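Local coordinates for protein esterase (PDB 4WY8) that catalyses the hydrolysis of carboxylic esters, probably through a serine nucleophile, as a carboxylesterase with the alpha/beta hydrolase fold, at residues E46-V51 with T99-V104; E125-T130 with Y225-K230; K205-N210 with V262-G267. All blocks are in the same frame, centred on the assembly; numbering follows the deposited sequence.

Interaction 1. Residues E46-V51 with T99-V104; sequences EGLPDV and THRRTV
Leu48 and Arg102 bring the two backbones closest, CA to CA 6.7 Å, where the irregular loop 46-51 passes the first turn of helix 101-111. Arg102 reaches the loop end-on. Both its terminal nitrogens donate to one acceptor, Glu46 O: NH1 lies 2.8 Å from that Glu46 O and NH2 lies 3.0 Å from it. The oxygen lies in the guanidinium plane. The two nitrogens approach from one face of the Glu46 carbonyl plane, tilted out of it. The Arg102 chain bends twice, at chi2 (74°) and chi3 (62°), and this turns its end toward Glu46. Its NE bonds to Ala297 O, a further restraint on the group's rotation. Helix 101-111 is the connection of a beta-alpha-beta crossover between strands 83-87 and 114-118 of the alpha/beta hydrolase sheet, and the loop leads into strand 51-59, outermost in the sheet of this chain. Leu48 divides its two methyls between two arginines. CD1 sits over the centre of the Arg102 guanidinium face, 3.8 Å from Arg102 CZ. CD2 lies over a face of the Arg101 guanidinium, 3.6 Å from Arg101 NE. His100, the residue before the helix, hydrogen-bonds Thr99 OG1 through ND1 and Asp163 OD2 through NE2.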
loop_
_atom_site.group_PDB
_atom_site.type_symbol
_atom_site.label_atom_id
_atom_site.label_comp_id
_atom_site.label_asym_id
_atom_site.label_seq_id
_atom_site.Cartn_x
_atom_site.Cartn_y
_atom_site.Cartn_z
ATOM N N GLU A 46 12.335 -17.481 15.723
ATOM C CA GLU A 46 12.858 -16.191 16.170
ATOM C C GLU A 46 11.860 -15.070 15.940
ATOM O O GLU A 46 11.379 -14.876 14.812
ATOM C CB GLU A 46 14.158 -15.835 15.448
ATOM C CG GLU A 46 15.389 -16.570 15.909
ATOM C CD GLU A 46 16.654 -15.854 15.478
ATOM O OE1 GLU A 46 16.555 -14.663 15.087
ATOM O OE2 GLU A 46 17.739 -16.482 15.526
ATOM N N GLY A 47 11.546 -14.344 17.011
ATOM C CA GLY A 47 10.646 -13.206 16.942
ATOM C C GLY A 47 9.204 -13.586 16.662
ATOM O O GLY A 47 8.373 -12.734 16.351
ATOM N N LEU A 48 8.898 -14.871 16.787
ATOM C CA LEU A 48 7.543 -15.338 16.589
ATOM C C LEU A 48 6.648 -14.849 17.745
ATOM O O LEU A 48 6.922 -15.130 18.901
ATOM C CB LEU A 48 7.562 -16.857 16.469
ATOM C CG LEU A 48 6.447 -17.620 15.753
ATOM C CD1 LEU A 48 6.230 -17.167 14.315
ATOM C CD2 LEU A 48 6.791 -19.094 15.817
ATOM N N PRO A 49 5.570 -14.119 17.426
ATOM C CA PRO A 49 4.659 -13.602 18.451
ATOM C C PRO A 49 3.979 -14.727 19.203
ATOM O O PRO A 49 3.819 -15.816 18.661
ATOM C CB PRO A 49 3.624 -12.795 17.649
ATOM C CG PRO A 49 4.236 -12.580 16.309
ATOM C CD PRO A 49 5.117 -13.768 16.072
ATOM N N ASP A 50 3.617 -14.461 20.448
ATOM C CA ASP A 50 2.851 -15.378 21.274
ATOM C C ASP A 50 1.356 -15.265 20.998
ATOM O O ASP A 50 0.803 -14.152 20.965
ATOM C CB ASP A 50 3.102 -15.064 22.743
ATOM C CG ASP A 50 4.515 -15.359 23.160
ATOM O OD1 ASP A 50 5.039 -16.433 22.785
ATOM O OD2 ASP A 50 5.106 -14.484 23.832
ATOM N N VAL A 51 0.693 -16.405 20.822
ATOM C CA VAL A 51 -0.736 -16.376 20.566
ATOM C C VAL A 51 -1.422 -17.432 21.391
ATOM O O VAL A 51 -0.825 -18.442 21.762
ATOM C CB VAL A 51 -1.089 -16.606 19.053
ATOM C CG1 VAL A 51 -0.442 -15.532 18.140
ATOM C CG2 VAL A 51 -0.693 -18.010 18.604
ATOM N N THR A 99 3.382 -23.705 7.434
ATOM C CA THR A 99 4.008 -22.819 6.461
ATOM C C THR A 99 3.541 -21.381 6.657
ATOM O O THR A 99 4.295 -20.422 6.407
ATOM C CB THR A 99 3.714 -23.240 5.025
ATOM O OG1 THR A 99 2.303 -23.228 4.783
ATOM C CG2 THR A 99 4.251 -24.640 4.779
ATOM N N HIS A 100 2.314 -21.215 7.136
ATOM C CA HIS A 100 1.766 -19.864 7.255
ATOM C C HIS A 100 1.714 -19.400 8.691
ATOM O O HIS A 100 1.078 -18.385 9.000
ATOM C CB HIS A 100 0.375 -19.788 6.627
ATOM C CG HIS A 100 0.393 -19.892 5.134
ATOM N ND1 HIS A 100 0.768 -21.040 4.471
ATOM C CD2 HIS A 100 0.130 -18.965 4.176
ATOM C CE1 HIS A 100 0.715 -20.827 3.162
ATOM N NE2 HIS A 100 0.334 -19.576 2.958
ATOM N N ARG A 101 2.373 -20.154 9.569
ATOM C CA ARG A 101 2.402 -19.812 10.981
ATOM C C ARG A 101 2.918 -18.395 11.199
ATOM O O ARG A 101 2.364 -17.630 11.990
ATOM C CB ARG A 101 3.273 -20.801 11.763
ATOM C CG ARG A 101 3.464 -20.375 13.221
ATOM C CD ARG A 101 4.299 -21.386 13.989
ATOM N NE ARG A 101 5.635 -21.493 13.419
ATOM C CZ ARG A 101 6.494 -22.465 13.701
ATOM N NH1 ARG A 101 6.155 -23.424 14.542
ATOM N NH2 ARG A 101 7.690 -22.467 13.138
ATOM N N ARG A 102 4.009 -18.053 10.534
ATOM C CA ARG A 102 4.598 -16.731 10.733
ATOM C C ARG A 102 3.582 -15.631 10.364
ATOM O O ARG A 102 3.256 -14.741 11.166
ATOM C CB ARG A 102 5.888 -16.623 9.899
ATOM C CG ARG A 102 6.502 -15.223 9.832
ATOM C CD ARG A 102 7.174 -14.820 11.116
ATOM N NE ARG A 102 8.288 -15.731 11.404
ATOM C CZ ARG A 102 9.141 -15.586 12.415
ATOM N NH1 ARG A 102 9.035 -14.557 13.244
ATOM N NH2 ARG A 102 10.109 -16.465 12.584
ATOM N N THR A 103 3.063 -15.729 9.144
ATOM C CA THR A 103 2.101 -14.767 8.636
ATOM C C THR A 103 0.868 -14.641 9.542
ATOM O O THR A 103 0.440 -13.531 9.893
ATOM C CB THR A 103 1.658 -15.180 7.227
ATOM O OG1 THR A 103 2.808 -15.204 6.363
ATOM C CG2 THR A 103 0.610 -14.208 6.699
ATOM N N VAL A 104 0.322 -15.788 9.932
ATOM C CA VAL A 104 -0.891 -15.851 10.734
ATOM C C VAL A 104 -0.682 -15.313 12.157
ATOM O O VAL A 104 -1.485 -14.516 12.653
ATOM C CB VAL A 104 -1.424 -17.311 10.778
ATOM C CG1 VAL A 104 -2.423 -17.481 11.905
ATOM C CG2 VAL A 104 -2.062 -17.694 9.416
#

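Interaction 2. Residues E125-T130 with Y225-K230; sequences EVRFPT and YIPDKK
Arg127 and Tyr225 stand only 5.0 Å apart, CA to CA, where the loop 125-130 meets the C-terminal end of helix 215-225. Phe128 N donates to Tyr225 O at 2.9 Å, with a nearly straight N-H...O angle of 165°. Ile226 is the first residue to leave helical geometry, and the loop thus takes up a carbonyl at the helix end. Arg127 NH1 binds a second one, His224 O. The Arg127 guanidinium also carries Pro227 over one face. Pro227 CG is offset toward the rim and lies 3.3 Å from Arg127 NH1.

Phe128 makes two kinds of contact with the Tyr225 ring. Its CB is centred over the ring face, 3.9 Å from the Tyr225 centroid, a CH-pi contact. Its own ring then turns an edge toward that face in an offset edge-to-face pair, with planes at 63°. With CG opposite the backbone N (chi1 170°), CB stays over the Tyr225 ring while the Phe128 ring edge reaches the hydroxyl, Phe128 CD1 lying 3.5 Å from Tyr225 OH. Ile226 lies alongside, with its CG1 3.6 Å from Phe128 CB. Tyr225 also stacks with Trp92.

A cis peptide bond precedes Pro129, whose CB packs on one face of the Phe128 ring. Thr130 N bonds to Arg127 O at the start of helix 130-143. The run Glu125-Val126-Arg127-Phe128-Pro129 resembles the Glu...Phe-Pro segment of hormone-sensitive-lipase-type esterases, and this cis-proline entry into the helix is consistent with membership of that group.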
loop_
_atom_site.group_PDB
_atom_site.type_symbol
_atom_site.label_atom_id
_atom_site.label_comp_id
_atom_site.label_asym_id
_atom_site.label_seq_id
_atom_site.Cartn_x
_atom_site.Cartn_y
_atom_site.Cartn_z
ATOM N N GLU A 125 -5.855 -35.277 -3.824
ATOM C CA GLU A 125 -6.713 -36.213 -3.096
ATOM C C GLU A 125 -8.180 -35.792 -3.203
ATOM O O GLU A 125 -9.071 -36.634 -3.176
ATOM C CB GLU A 125 -6.304 -36.331 -1.634
ATOM C CG GLU A 125 -4.985 -37.052 -1.410
ATOM C CD GLU A 125 -3.791 -36.118 -1.549
ATOM O OE1 GLU A 125 -3.962 -34.984 -2.070
ATOM O OE2 GLU A 125 -2.682 -36.508 -1.114
ATOM N N VAL A 126 -8.435 -34.485 -3.259
ATOM C CA VAL A 126 -9.745 -34.018 -3.685
ATOM C C VAL A 126 -9.513 -33.097 -4.873
ATOM O O VAL A 126 -8.401 -32.629 -5.076
ATOM C CB VAL A 126 -10.516 -33.308 -2.541
ATOM C CG1 VAL A 126 -10.640 -34.246 -1.320
ATOM C CG2 VAL A 126 -9.843 -31.990 -2.148
ATOM N N ARG A 127 -10.547 -32.831 -5.658
ATOM C CA ARG A 127 -10.427 -31.906 -6.764
ATOM C C ARG A 127 -11.307 -30.700 -6.444
ATOM O O ARG A 127 -12.071 -30.708 -5.476
ATOM C CB ARG A 127 -10.880 -32.538 -8.099
ATOM C CG ARG A 127 -10.308 -33.917 -8.403
ATOM C CD ARG A 127 -8.833 -33.844 -8.806
ATOM N NE ARG A 127 -8.320 -35.160 -9.195
ATOM C CZ ARG A 127 -7.082 -35.392 -9.615
ATOM N NH1 ARG A 127 -6.212 -34.397 -9.714
ATOM N NH2 ARG A 127 -6.715 -36.630 -9.935
ATOM N N PHE A 128 -11.166 -29.660 -7.241
ATOM C CA PHE A 128 -12.172 -28.614 -7.318
ATOM C C PHE A 128 -13.535 -29.300 -7.483
ATOM O O PHE A 128 -13.628 -30.294 -8.221
ATOM C CB PHE A 128 -11.830 -27.681 -8.494
ATOM C CG PHE A 128 -12.901 -26.704 -8.849
ATOM C CD1 PHE A 128 -13.074 -25.550 -8.100
ATOM C CD2 PHE A 128 -13.698 -26.909 -9.972
ATOM C CE1 PHE A 128 -14.060 -24.644 -8.426
ATOM C CE2 PHE A 128 -14.678 -26.003 -10.317
ATOM C CZ PHE A 128 -14.858 -24.868 -9.544
ATOM N N PRO A 129 -14.585 -28.806 -6.793
ATOM C CA PRO A 129 -14.625 -27.639 -5.906
ATOM C C PRO A 129 -14.766 -27.957 -4.428
ATOM O O PRO A 129 -15.400 -27.197 -3.687
ATOM C CB PRO A 129 -15.879 -26.907 -6.385
ATOM C CG PRO A 129 -16.824 -28.041 -6.712
ATOM C CD PRO A 129 -15.948 -29.198 -7.213
ATOM N N THR A 130 -14.138 -29.032 -3.983
ATOM C CA THR A 130 -14.315 -29.490 -2.623
ATOM C C THR A 130 -13.800 -28.479 -1.585
ATOM O O THR A 130 -14.519 -28.106 -0.625
ATOM C CB THR A 130 -13.587 -30.817 -2.440
ATOM O OG1 THR A 130 -14.096 -31.762 -3.386
ATOM C CG2 THR A 130 -13.766 -31.350 -1.034
ATOM N N TYR A 225 -5.507 -29.704 -9.314
ATOM C CA TYR A 225 -6.754 -29.110 -8.776
ATOM C C TYR A 225 -7.966 -29.325 -9.696
ATOM O O TYR A 225 -9.060 -29.687 -9.240
ATOM C CB TYR A 225 -6.529 -27.606 -8.541
ATOM C CG TYR A 225 -7.628 -26.798 -7.853
ATOM C CD1 TYR A 225 -8.099 -25.611 -8.421
ATOM C CD2 TYR A 225 -8.136 -27.178 -6.628
ATOM C CE1 TYR A 225 -9.065 -24.851 -7.804
ATOM C CE2 TYR A 225 -9.106 -26.418 -5.987
ATOM C CZ TYR A 225 -9.560 -25.256 -6.584
ATOM O OH TYR A 225 -10.525 -24.494 -5.958
ATOM N N ILE A 226 -7.754 -29.063 -10.986
ATOM C CA ILE A 226 -8.787 -29.153 -12.012
ATOM C C ILE A 226 -8.239 -29.896 -13.218
ATOM O O ILE A 226 -7.816 -29.261 -14.195
ATOM C CB ILE A 226 -9.259 -27.745 -12.452
ATOM C CG1 ILE A 226 -9.583 -26.887 -11.232
ATOM C CG2 ILE A 226 -10.506 -27.824 -13.314
ATOM C CD1 ILE A 226 -9.927 -25.465 -11.584
ATOM N N PRO A 227 -8.252 -31.238 -13.166
ATOM C CA PRO A 227 -7.657 -32.065 -14.231
ATOM C C PRO A 227 -8.249 -31.832 -15.609
ATOM O O PRO A 227 -7.527 -31.765 -16.615
ATOM C CB PRO A 227 -7.960 -33.501 -13.777
ATOM C CG PRO A 227 -8.105 -33.399 -12.289
ATOM C CD PRO A 227 -8.770 -32.058 -12.058
ATOM N N ASP A 228 -9.566 -31.714 -15.662
ATOM C CA ASP A 228 -10.222 -31.541 -16.941
ATOM C C ASP A 228 -10.424 -30.054 -17.212
ATOM O O ASP A 228 -11.176 -29.368 -16.525
ATOM C CB ASP A 228 -11.501 -32.376 -16.962
ATOM C CG ASP A 228 -11.190 -33.888 -17.127
ATOM O OD1 ASP A 228 -10.178 -34.215 -17.798
ATOM O OD2 ASP A 228 -11.896 -34.744 -16.542
ATOM N N LYS A 229 -9.670 -29.579 -18.196
ATOM C CA LYS A 229 -9.522 -28.169 -18.547
ATOM C C LYS A 229 -10.818 -27.384 -18.816
ATOM O O LYS A 229 -10.897 -26.184 -18.541
ATOM C CB LYS A 229 -8.601 -28.098 -19.764
ATOM C CG LYS A 229 -7.137 -28.416 -19.421
ATOM C CD LYS A 229 -6.227 -28.322 -20.651
ATOM C CE LYS A 229 -4.757 -28.252 -20.251
ATOM N NZ LYS A 229 -4.390 -29.386 -19.354
ATOM N N LYS A 230 -11.842 -28.055 -19.316
ATOM C CA LYS A 230 -13.116 -27.386 -19.524
ATOM C C LYS A 230 -13.691 -26.827 -18.231
ATOM O O LYS A 230 -14.282 -25.734 -18.219
ATOM C CB LYS A 230 -14.107 -28.312 -20.233
ATOM C CG LYS A 230 -13.928 -28.170 -21.744
ATOM C CD LYS A 230 -14.926 -28.944 -22.584
ATOM C CE LYS A 230 -14.705 -28.613 -24.061
ATOM N NZ LYS A 230 -15.920 -28.864 -24.893
#

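Interaction 3. Residues K205-N210 with V262-G267; sequences KQFAEN and VLREEG
Phe207 and Arg264 meet with their flat groups nearly perpendicular, ring and guanidinium planes 83° apart. The guanidinium does not lie over the ring. Arg264 NH1 comes to the ring edge, near its plane, at 3.6 Å from Phe207 CE2 and 3.8 Å from Phe207 CZ. The contact is therefore one of van der Waals touch at the rim, and the polar needs of the arginine are met by other groups. NH1 bonds to Glu259 O. NE donates to Glu265 OE2 at 3.0 Å, and the N-H...O angle is 160°. This salt bridge lies in the guanidinium plane and uses the anti lone pair of OE2; NH2 adds a weak bond to the same oxygen. The Arg264 chain is extended until its bend at chi3 (78°), which turns the end group toward the ring.

Val262 lies in the turn between strand 253-258 and helix 264-276, and Arg264 begins that helix. This turn is the place where the alpha/beta hydrolase fold commonly carries its acidic triad residue. Asp261, just before Val262, is the probable one; its OD1 accepts from Leu263 N.

Val262 fills the other half of the contact. Phe207 and Val262 have their CA atoms 5.4 Å apart. Val262 CG1 lies 3.3 Å from Phe207 O, on the backbone of the first residue beyond helix 202-206. The same methyl is 4.0 Å from Phe207 CB. Gln206 lays its CG over the centre of one face of the Phe207 ring. Ser203 OG bonds to both Val262 O and Glu265 N, tying helix 202-206 to the turn.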
loop_
_atom_site.group_PDB
_atom_site.type_symbol
_atom_site.label_atom_id
_atom_site.label_comp_id
_atom_site.label_asym_id
_atom_site.label_seq_id
_atom_site.Cartn_x
_atom_site.Cartn_y
_atom_site.Cartn_z
ATOM N N LYS A 205 5.112 -14.643 -19.020
ATOM C CA LYS A 205 6.280 -14.670 -19.910
ATOM C C LYS A 205 7.534 -14.119 -19.250
ATOM O O LYS A 205 8.616 -14.715 -19.326
ATOM C CB LYS A 205 6.010 -13.871 -21.187
ATOM C CG LYS A 205 4.923 -14.472 -22.043
ATOM C CD LYS A 205 4.610 -13.603 -23.251
ATOM C CE LYS A 205 4.147 -14.479 -24.389
ATOM N NZ LYS A 205 3.205 -13.748 -25.267
ATOM N N GLN A 206 7.394 -12.960 -18.618
ATOM C CA GLN A 206 8.559 -12.286 -18.068
ATOM C C GLN A 206 9.139 -13.016 -16.859
ATOM O O GLN A 206 10.359 -13.034 -16.660
ATOM C CB GLN A 206 8.217 -10.843 -17.692
ATOM C CG GLN A 206 9.450 -10.079 -17.288
ATOM C CD GLN A 206 9.180 -8.617 -17.042
ATOM O OE1 GLN A 206 8.065 -8.140 -17.239
ATOM N NE2 GLN A 206 10.209 -7.890 -16.626
ATOM N N PHE A 207 8.279 -13.639 -16.056
ATOM C CA PHE A 207 8.757 -14.233 -14.818
ATOM C C PHE A 207 8.588 -15.744 -14.803
ATOM O O PHE A 207 8.570 -16.367 -13.741
ATOM C CB PHE A 207 8.032 -13.597 -13.637
ATOM C CG PHE A 207 8.100 -12.090 -13.644
ATOM C CD1 PHE A 207 9.299 -11.440 -13.394
ATOM C CD2 PHE A 207 6.969 -11.328 -13.915
ATOM C CE1 PHE A 207 9.379 -10.051 -13.410
ATOM C CE2 PHE A 207 7.022 -9.933 -13.923
ATOM C CZ PHE A 207 8.238 -9.292 -13.679
ATOM N N ALA A 208 8.499 -16.336 -15.990
ATOM C CA ALA A 208 8.247 -17.772 -16.103
ATOM C C ALA A 208 9.230 -18.603 -15.294
ATOM O O ALA A 208 8.868 -19.673 -14.816
ATOM C CB ALA A 208 8.271 -18.210 -17.564
ATOM N N GLU A 209 10.480 -18.157 -15.163
ATOM C CA GLU A 209 11.456 -18.929 -14.380
ATOM C C GLU A 209 12.289 -18.076 -13.421
ATOM O O GLU A 209 12.361 -16.864 -13.560
ATOM C CB GLU A 209 12.375 -19.723 -15.316
ATOM C CG GLU A 209 11.637 -20.604 -16.322
ATOM C CD GLU A 209 12.583 -21.355 -17.249
ATOM O OE1 GLU A 209 13.804 -21.372 -16.967
ATOM O OE2 GLU A 209 12.107 -21.930 -18.257
ATOM N N ASN A 210 12.873 -18.728 -12.426
ATOM C CA ASN A 210 13.817 -18.094 -11.486
ATOM C C ASN A 210 13.235 -17.033 -10.545
ATOM O O ASN A 210 13.986 -16.254 -9.945
ATOM C CB ASN A 210 14.978 -17.472 -12.255
ATOM C CG ASN A 210 15.693 -18.478 -13.125
ATOM O OD1 ASN A 210 16.016 -19.585 -12.676
ATOM N ND2 ASN A 210 15.928 -18.112 -14.377
ATOM N N VAL A 262 4.427 -14.150 -11.778
ATOM C CA VAL A 262 3.692 -14.581 -12.969
ATOM C C VAL A 262 2.206 -14.230 -12.860
ATOM O O VAL A 262 1.552 -13.985 -13.874
ATOM C CB VAL A 262 3.825 -16.106 -13.227
ATOM C CG1 VAL A 262 5.247 -16.454 -13.609
ATOM C CG2 VAL A 262 3.345 -16.919 -12.010
ATOM N N LEU A 263 1.693 -14.144 -11.635
ATOM C CA LEU A 263 0.266 -13.879 -11.409
ATOM C C LEU A 263 -0.066 -12.398 -11.377
ATOM O O LEU A 263 -1.205 -12.018 -11.087
ATOM C CB LEU A 263 -0.196 -14.516 -10.081
ATOM C CG LEU A 263 -0.007 -16.029 -9.945
ATOM C CD1 LEU A 263 -0.511 -16.489 -8.601
ATOM C CD2 LEU A 263 -0.751 -16.749 -11.093
ATOM N N ARG A 264 0.929 -11.548 -11.610
ATOM C CA ARG A 264 0.713 -10.111 -11.459
ATOM C C ARG A 264 -0.410 -9.576 -12.332
ATOM O O ARG A 264 -1.339 -8.889 -11.847
ATOM C CB ARG A 264 1.982 -9.345 -11.781
ATOM C CG ARG A 264 1.803 -7.837 -11.629
ATOM C CD ARG A 264 3.050 -7.089 -12.043
ATOM N NE ARG A 264 3.166 -6.990 -13.489
ATOM C CZ ARG A 264 4.316 -6.807 -14.126
ATOM N NH1 ARG A 264 5.443 -6.732 -13.431
ATOM N NH2 ARG A 264 4.340 -6.712 -15.452
ATOM N N GLU A 265 -0.334 -9.897 -13.623
ATOM C CA GLU A 265 -1.285 -9.317 -14.579
ATOM C C GLU A 265 -2.730 -9.738 -14.333
ATOM O O GLU A 265 -3.615 -8.894 -14.402
ATOM C CB GLU A 265 -0.847 -9.647 -15.998
ATOM C CG GLU A 265 0.369 -8.822 -16.385
ATOM C CD GLU A 265 0.132 -7.330 -16.150
ATOM O OE1 GLU A 265 -0.903 -6.825 -16.634
ATOM O OE2 GLU A 265 0.937 -6.660 -15.450
ATOM N N GLU A 266 -2.977 -11.011 -14.015
ATOM C CA GLU A 266 -4.344 -11.463 -13.782
ATOM C C GLU A 266 -4.938 -10.924 -12.467
ATOM O O GLU A 266 -6.149 -10.685 -12.386
ATOM C CB GLU A 266 -4.396 -12.991 -13.819
ATOM C CG GLU A 266 -3.553 -13.665 -12.750
ATOM C CD GLU A 266 -3.344 -15.139 -13.037
ATOM O OE1 GLU A 266 -2.508 -15.432 -13.933
ATOM O OE2 GLU A 266 -3.970 -16.007 -12.362
ATOM N N GLY A 267 -4.097 -10.726 -11.451
ATOM C CA GLY A 267 -4.529 -10.123 -10.197
ATOM C C GLY A 267 -4.929 -8.678 -10.420
ATOM O O GLY A 267 -5.997 -8.219 -9.945
#

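In the fold
The three contacts do not touch. Interactions 1 and 2 lie on opposite sides of the chain's centre, their own centres 31 Å apart. The centre of interaction 3 is 28 Å from that of interaction 1 and 23 Å from that of interaction 2. Helix 215-225 joins interactions 2 and 3: Arg215 at its start bonds to Ala208, and its other end is Tyr225. Interaction 3 adjoins the probable Ser164-His291-Asp261 site, since Val262 follows Asp261 and Leu263 touches His291. The other two are linked to its surroundings less directly, through His100 with Asp163, beside Ser164, and through Tyr225 with Trp92, next to the glycine-rich segment that probably forms the oxyanion hole.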